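Local coordinates for sortase family protein (Clostridium perfringens, PDB 6IXZ) that is a class C sortase, a cysteine transpeptidase of the type that probably joins pilin subunits covalently into pili on the cell surface, at residues S9-Y14 / K72-Y77; I30-K35 / D51-H56. One frame throughout, in Å; residues are numbered along the deposited sequence.

Contact 1: residues S9-Y14 / K72-Y77; sequences STISDY and KLPIYY
Ile11 lies over the ring of Pro74, its CG1 3.7 Å from Pro74 CD, and the two side chains cross at about a right angle. From there Ile11 CD1 carries on along the strand backbone to 3.8 Å from Leu73 C, the carbonyl carbon. With CG1 of Ile11 anti to the carbonyl carbon (chi1 -70°) and chi2 fully extended, the long branch of the side chain is the one that reaches the strand. Lys72 lines the outer margin: its extended aliphatic chain runs past the isoleucine, CG 4.1 Å from Ile11 CD1. One residue back along the helix, Thr10 sets its methyl CG2 3.8 Å from Pro74 CB, again crosswise to the ring.

Tyr76 approaches Thr10 from the opposite direction. Its OH stands 3.8 Å from both OG1 and CG2 of Thr10, too long for a hydrogen bond to the hydroxyl. Thr10 OG1 is instead hydrogen-bonded to the carbonyl O of Phe6, one turn earlier in the same helix, and that bond goes with the methyl facing the proline. Further out, Tyr63 of strand 60-66 touches Ile11, while Ile83 and Lys86 of helix 81-86 pack on Tyr76.

No hydrogen bond joins helix 9-14 to strand 72-77; the axes of these two short segments approach to 7.9 Å, with 66° between their N-to-C directions. The N-terminal helix is therefore held against this part of the sortase sheet by apolar contact, with the threonine hydroxyl satisfied within its own helix.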
loop_
_atom_site.group_PDB
_atom_site.type_symbol
_atom_site.label_atom_id
_atom_site.label_comp_id
_atom_site.label_asym_id
_atom_site.label_seq_id
_atom_site.Cartn_x
_atom_site.Cartn_y
_atom_site.Cartn_z
ATOM N N SER A 9 -14.523 1.601 10.758
ATOM C CA SER A 9 -15.687 2.245 10.166
ATOM C C SER A 9 -15.320 2.640 8.744
ATOM O O SER A 9 -16.173 2.678 7.838
ATOM C CB SER A 9 -16.067 3.489 10.966
ATOM O OG SER A 9 -17.165 4.145 10.369
ATOM N N THR A 10 -14.034 2.926 8.570
ATOM C CA THR A 10 -13.481 3.319 7.294
ATOM C C THR A 10 -13.560 2.176 6.302
ATOM O O THR A 10 -14.008 2.355 5.173
ATOM C CB THR A 10 -12.042 3.804 7.455
ATOM O OG1 THR A 10 -12.043 5.018 8.243
ATOM C CG2 THR A 10 -11.431 4.110 6.081
ATOM N N ILE A 11 -13.216 0.979 6.735
ATOM C CA ILE A 11 -13.271 -0.149 5.816
ATOM C C ILE A 11 -14.697 -0.407 5.363
ATOM O O ILE A 11 -14.944 -0.719 4.198
ATOM C CB ILE A 11 -12.679 -1.420 6.431
ATOM C CG1 ILE A 11 -11.149 -1.266 6.558
ATOM C CG2 ILE A 11 -13.046 -2.618 5.566
ATOM C CD1 ILE A 11 -10.424 -2.465 7.149
ATOM N N SER A 12 -15.639 -0.308 6.297
ATOM C CA SER A 12 -17.064 -0.506 5.991
ATOM C C SER A 12 -17.589 0.473 4.944
ATOM O O SER A 12 -18.197 0.068 3.959
ATOM C CB SER A 12 -17.904 -0.378 7.270
ATOM O OG SER A 12 -19.271 -0.628 6.997
ATOM N N ASP A 13 -17.363 1.762 5.188
ATOM C CA ASP A 13 -17.675 2.823 4.241
ATOM C C ASP A 13 -17.150 2.515 2.848
ATOM O O ASP A 13 -17.838 2.747 1.854
ATOM C CB ASP A 13 -17.000 4.127 4.690
ATOM C CG ASP A 13 -17.687 4.767 5.847
ATOM O OD1 ASP A 13 -17.212 5.834 6.302
ATOM O OD2 ASP A 13 -18.719 4.223 6.272
ATOM N N TYR A 14 -15.867 2.161 2.778
ATOM C CA TYR A 14 -15.203 1.932 1.504
ATOM C C TYR A 14 -15.902 0.817 0.736
ATOM O O TYR A 14 -16.146 0.940 -0.458
ATOM C CB TYR A 14 -13.738 1.541 1.702
ATOM C CG TYR A 14 -13.166 0.842 0.489
ATOM C CD1 TYR A 14 -12.691 1.579 -0.586
ATOM C CD2 TYR A 14 -13.184 -0.543 0.383
ATOM C CE1 TYR A 14 -12.248 0.960 -1.743
ATOM C CE2 TYR A 14 -12.746 -1.173 -0.764
ATOM C CZ TYR A 14 -12.293 -0.412 -1.834
ATOM O OH TYR A 14 -11.812 -1.042 -2.957
ATOM N N LYS A 72 -6.090 -6.202 9.540
ATOM C CA LYS A 72 -7.050 -5.799 8.506
ATOM C C LYS A 72 -7.180 -4.276 8.582
ATOM O O LYS A 72 -7.690 -3.765 9.576
ATOM C CB LYS A 72 -8.416 -6.432 8.810
ATOM C CG LYS A 72 -9.438 -6.360 7.687
ATOM C CD LYS A 72 -10.776 -6.887 8.176
ATOM C CE LYS A 72 -11.927 -6.351 7.352
ATOM N NZ LYS A 72 -13.186 -7.113 7.603
ATOM N N LEU A 73 -6.609 -3.553 7.621
ATOM C CA LEU A 73 -6.469 -2.076 7.739
ATOM C C LEU A 73 -6.825 -1.388 6.408
ATOM O O LEU A 73 -6.512 -1.922 5.331
ATOM C CB LEU A 73 -5.032 -1.709 8.118
ATOM C CG LEU A 73 -4.555 -2.076 9.534
ATOM C CD1 LEU A 73 -3.057 -1.976 9.663
ATOM C CD2 LEU A 73 -5.239 -1.255 10.605
ATOM N N PRO A 74 -7.419 -0.170 6.471
ATOM C CA PRO A 74 -7.629 0.625 5.247
ATOM C C PRO A 74 -6.310 1.101 4.710
ATOM O O PRO A 74 -5.373 1.277 5.478
ATOM C CB PRO A 74 -8.460 1.828 5.713
ATOM C CG PRO A 74 -8.273 1.878 7.191
ATOM C CD PRO A 74 -8.055 0.450 7.639
ATOM N N ILE A 75 -6.261 1.324 3.411
ATOM C CA ILE A 75 -5.109 1.900 2.725
ATOM C C ILE A 75 -5.507 3.230 2.093
ATOM O O ILE A 75 -6.432 3.300 1.286
ATOM C CB ILE A 75 -4.562 0.959 1.649
ATOM C CG1 ILE A 75 -4.032 -0.325 2.279
ATOM C CG2 ILE A 75 -3.426 1.611 0.866
ATOM C CD1 ILE A 75 -4.275 -1.513 1.387
ATOM N N TYR A 76 -4.862 4.293 2.567
ATOM C CA TYR A 76 -5.024 5.631 2.027
ATOM C C TYR A 76 -3.966 5.860 0.932
ATOM O O TYR A 76 -2.905 5.247 0.942
ATOM C CB TYR A 76 -4.837 6.676 3.137
ATOM C CG TYR A 76 -5.856 6.582 4.251
ATOM C CD1 TYR A 76 -5.666 5.715 5.315
ATOM C CD2 TYR A 76 -7.013 7.367 4.246
ATOM C CE1 TYR A 76 -6.566 5.652 6.349
ATOM C CE2 TYR A 76 -7.915 7.308 5.288
ATOM C CZ TYR A 76 -7.704 6.424 6.316
ATOM O OH TYR A 76 -8.616 6.309 7.339
ATOM N N TYR A 77 -4.232 6.788 0.023
ATOM C CA TYR A 77 -3.157 7.356 -0.765
ATOM C C TYR A 77 -2.498 8.478 0.031
ATOM O O TYR A 77 -3.190 9.318 0.622
ATOM C CB TYR A 77 -3.639 7.906 -2.114
ATOM C CG TYR A 77 -2.462 8.264 -2.992
ATOM C CD1 TYR A 77 -1.984 9.583 -3.061
ATOM C CD2 TYR A 77 -1.691 7.268 -3.561
ATOM C CE1 TYR A 77 -0.856 9.896 -3.797
ATOM C CE2 TYR A 77 -0.565 7.568 -4.306
ATOM C CZ TYR A 77 -0.149 8.885 -4.404
ATOM O OH TYR A 77 0.995 9.159 -5.101
#

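Contact 2: residues I30-K35 / D51-H56; sequences IKNINK and DYLNIH
Asn32 and Tyr52 meet with the amide and ring planes turned 66° apart, so the two flat groups are not stacked. The amide comes to one side of the phenol: OD1 of Asn32 is 3.5 Å from CE1 of Tyr52, an oblique approach, while Asn32 CB lies at the ring edge and in its plane. Tyr52 makes this approach with CG between the backbone N and the carbonyl carbon (chi1 52°), which brings the ring back to the helix although its CB does not point there.

Beside the tyrosine, Leu53 presses a single methyl against the same asparagine, CD2 to Asn32 CB being a close 3.4 Å. Ile33 and Ile55 form the other half of the contact, crossing at about a right angle with their CD1 methyls 4.0 Å apart. No hydrogen bond spans the two segments.

Around the contact, Leu96, Val98 and Leu136, all from loops, also pack on Ile33. The short 3-10 turn 51-53 and the residues after it thus lie along helix 23-41 on the way to strand 60-66, and Asp59, just before that strand, takes a hydrogen bond from the backbone N of His56.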
loop_
_atom_site.group_PDB
_atom_site.type_symbol
_atom_site.label_atom_id
_atom_site.label_comp_id
_atom_site.label_asym_id
_atom_site.label_seq_id
_atom_site.Cartn_x
_atom_site.Cartn_y
_atom_site.Cartn_z
ATOM N N ILE A 30 -9.302 1.917 -13.101
ATOM C CA ILE A 30 -8.186 0.967 -13.131
ATOM C C ILE A 30 -7.287 1.177 -14.360
ATOM O O ILE A 30 -6.051 1.076 -14.279
ATOM C CB ILE A 30 -8.742 -0.472 -13.132
ATOM C CG1 ILE A 30 -9.506 -0.747 -11.825
ATOM C CG2 ILE A 30 -7.636 -1.493 -13.368
ATOM C CD1 ILE A 30 -8.631 -1.046 -10.632
ATOM N N LYS A 31 -7.892 1.524 -15.494
ATOM C CA LYS A 31 -7.126 1.823 -16.705
ATOM C C LYS A 31 -6.244 3.030 -16.521
ATOM O O LYS A 31 -5.126 3.061 -17.002
ATOM C CB LYS A 31 -8.043 2.106 -17.902
ATOM C CG LYS A 31 -8.460 0.861 -18.674
ATOM C CD LYS A 31 -8.902 1.241 -20.077
ATOM C CE LYS A 31 -10.220 1.971 -20.091
ATOM N NZ LYS A 31 -10.539 2.433 -21.476
ATOM N N ASN A 32 -6.777 4.059 -15.887
ATOM C CA ASN A 32 -6.012 5.270 -15.676
ATOM C C ASN A 32 -4.897 5.083 -14.628
ATOM O O ASN A 32 -3.775 5.561 -14.817
ATOM C CB ASN A 32 -6.950 6.407 -15.300
ATOM C CG ASN A 32 -7.810 6.863 -16.467
ATOM O OD1 ASN A 32 -7.335 6.998 -17.589
ATOM N ND2 ASN A 32 -9.073 7.138 -16.193
ATOM N N ILE A 33 -5.167 4.293 -13.595
ATOM C CA ILE A 33 -4.120 3.904 -12.663
ATOM C C ILE A 33 -3.050 3.062 -13.358
ATOM O O ILE A 33 -1.839 3.208 -13.100
ATOM C CB ILE A 33 -4.696 3.110 -11.489
ATOM C CG1 ILE A 33 -5.618 4.007 -10.653
ATOM C CG2 ILE A 33 -3.571 2.534 -10.639
ATOM C CD1 ILE A 33 -6.487 3.244 -9.684
ATOM N N ASN A 34 -3.499 2.151 -14.220
ATOM C CA ASN A 34 -2.571 1.301 -14.931
ATOM C C ASN A 34 -1.647 2.153 -15.805
ATOM O O ASN A 34 -0.436 1.967 -15.768
ATOM C CB ASN A 34 -3.322 0.226 -15.743
ATOM C CG ASN A 34 -3.621 -1.008 -14.923
ATOM O OD1 ASN A 34 -2.994 -1.231 -13.890
ATOM N ND2 ASN A 34 -4.578 -1.821 -15.374
ATOM N N LYS A 35 -2.203 3.198 -16.432
ATOM C CA LYS A 35 -1.429 4.143 -17.265
ATOM C C LYS A 35 -0.415 4.910 -16.440
ATOM O O LYS A 35 0.734 5.093 -16.843
ATOM C CB LYS A 35 -2.353 5.174 -17.909
ATOM C CG LYS A 35 -2.470 5.056 -19.410
ATOM C CD LYS A 35 -2.772 6.406 -20.048
ATOM C CE LYS A 35 -2.435 6.397 -21.532
ATOM N NZ LYS A 35 -3.273 7.346 -22.319
ATOM N N ASP A 51 -4.495 14.657 -12.802
ATOM C CA ASP A 51 -5.708 15.287 -12.272
ATOM C C ASP A 51 -6.912 14.354 -12.350
ATOM O O ASP A 51 -7.706 14.259 -11.401
ATOM C CB ASP A 51 -6.007 16.580 -13.042
ATOM C CG ASP A 51 -4.935 17.639 -12.843
ATOM O OD1 ASP A 51 -4.374 17.712 -11.725
ATOM O OD2 ASP A 51 -4.640 18.385 -13.806
ATOM N N TYR A 52 -7.031 13.653 -13.478
ATOM C CA TYR A 52 -8.251 12.904 -13.792
ATOM C C TYR A 52 -8.476 11.625 -12.978
ATOM O O TYR A 52 -9.589 11.090 -12.991
ATOM C CB TYR A 52 -8.310 12.562 -15.280
ATOM C CG TYR A 52 -7.075 11.880 -15.805
ATOM C CD1 TYR A 52 -6.916 10.505 -15.697
ATOM C CD2 TYR A 52 -6.079 12.609 -16.441
ATOM C CE1 TYR A 52 -5.805 9.875 -16.229
ATOM C CE2 TYR A 52 -4.968 11.989 -16.976
ATOM C CZ TYR A 52 -4.835 10.626 -16.868
ATOM O OH TYR A 52 -3.708 10.018 -17.369
ATOM N N LEU A 53 -7.446 11.122 -12.289
ATOM C CA LEU A 53 -7.628 9.958 -11.422
ATOM C C LEU A 53 -8.630 10.287 -10.322
ATOM O O LEU A 53 -9.388 9.426 -9.873
ATOM C CB LEU A 53 -6.297 9.497 -10.812
ATOM C CG LEU A 53 -5.141 9.166 -11.770
ATOM C CD1 LEU A 53 -4.109 8.265 -11.102
ATOM C CD2 LEU A 53 -5.664 8.516 -13.035
ATOM N N ASN A 54 -8.670 11.561 -9.940
ATOM C CA ASN A 54 -9.461 12.012 -8.800
ATOM C C ASN A 54 -9.178 11.158 -7.561
ATOM O O ASN A 54 -10.024 10.988 -6.679
ATOM C CB ASN A 54 -10.957 12.029 -9.143
ATOM C CG ASN A 54 -11.608 13.360 -8.813
ATOM O OD1 ASN A 54 -12.526 13.433 -7.992
ATOM N ND2 ASN A 54 -11.075 14.435 -9.387
ATOM N N ILE A 55 -7.962 10.639 -7.493
ATOM C CA ILE A 55 -7.434 10.153 -6.236
ATOM C C ILE A 55 -6.626 11.272 -5.612
ATOM O O ILE A 55 -5.711 11.807 -6.228
ATOM C CB ILE A 55 -6.586 8.891 -6.438
ATOM C CG1 ILE A 55 -7.426 7.855 -7.191
ATOM C CG2 ILE A 55 -6.135 8.348 -5.088
ATOM C CD1 ILE A 55 -6.715 6.559 -7.485
ATOM N N HIS A 56 -7.125 11.774 -4.497
ATOM C CA HIS A 56 -6.429 12.807 -3.761
ATOM C C HIS A 56 -5.740 12.153 -2.587
ATOM O O HIS A 56 -6.242 11.171 -2.019
ATOM C CB HIS A 56 -7.411 13.861 -3.242
ATOM C CG HIS A 56 -8.192 14.547 -4.317
ATOM N ND1 HIS A 56 -9.112 13.888 -5.105
ATOM C CD2 HIS A 56 -8.251 15.850 -4.679
ATOM C CE1 HIS A 56 -9.668 14.747 -5.938
ATOM N NE2 HIS A 56 -9.163 15.945 -5.701
#

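Overall arrangement
Contact 2 is nested along the chain inside the loop that contact 1 closes. Helix 5-18 leads to helix 23-41, then the 51-56 loop folds back on that second helix before the chain enters strand 60-66 and its antiparallel neighbour, strand 71-77. The contact centres are about 19 Å apart, yet they touch where the strand of contact 1 ends: Tyr77 CB is 3.9 Å from Ile55 CG2. Contact 1 lays the first helix against the sortase beta fold, while contact 2 packs the second against the loop leading into it. Contact 2 lies away from the predicted catalytic residues, whereas in contact 1 the Leu73 side chain is about 11 Å from that of His110.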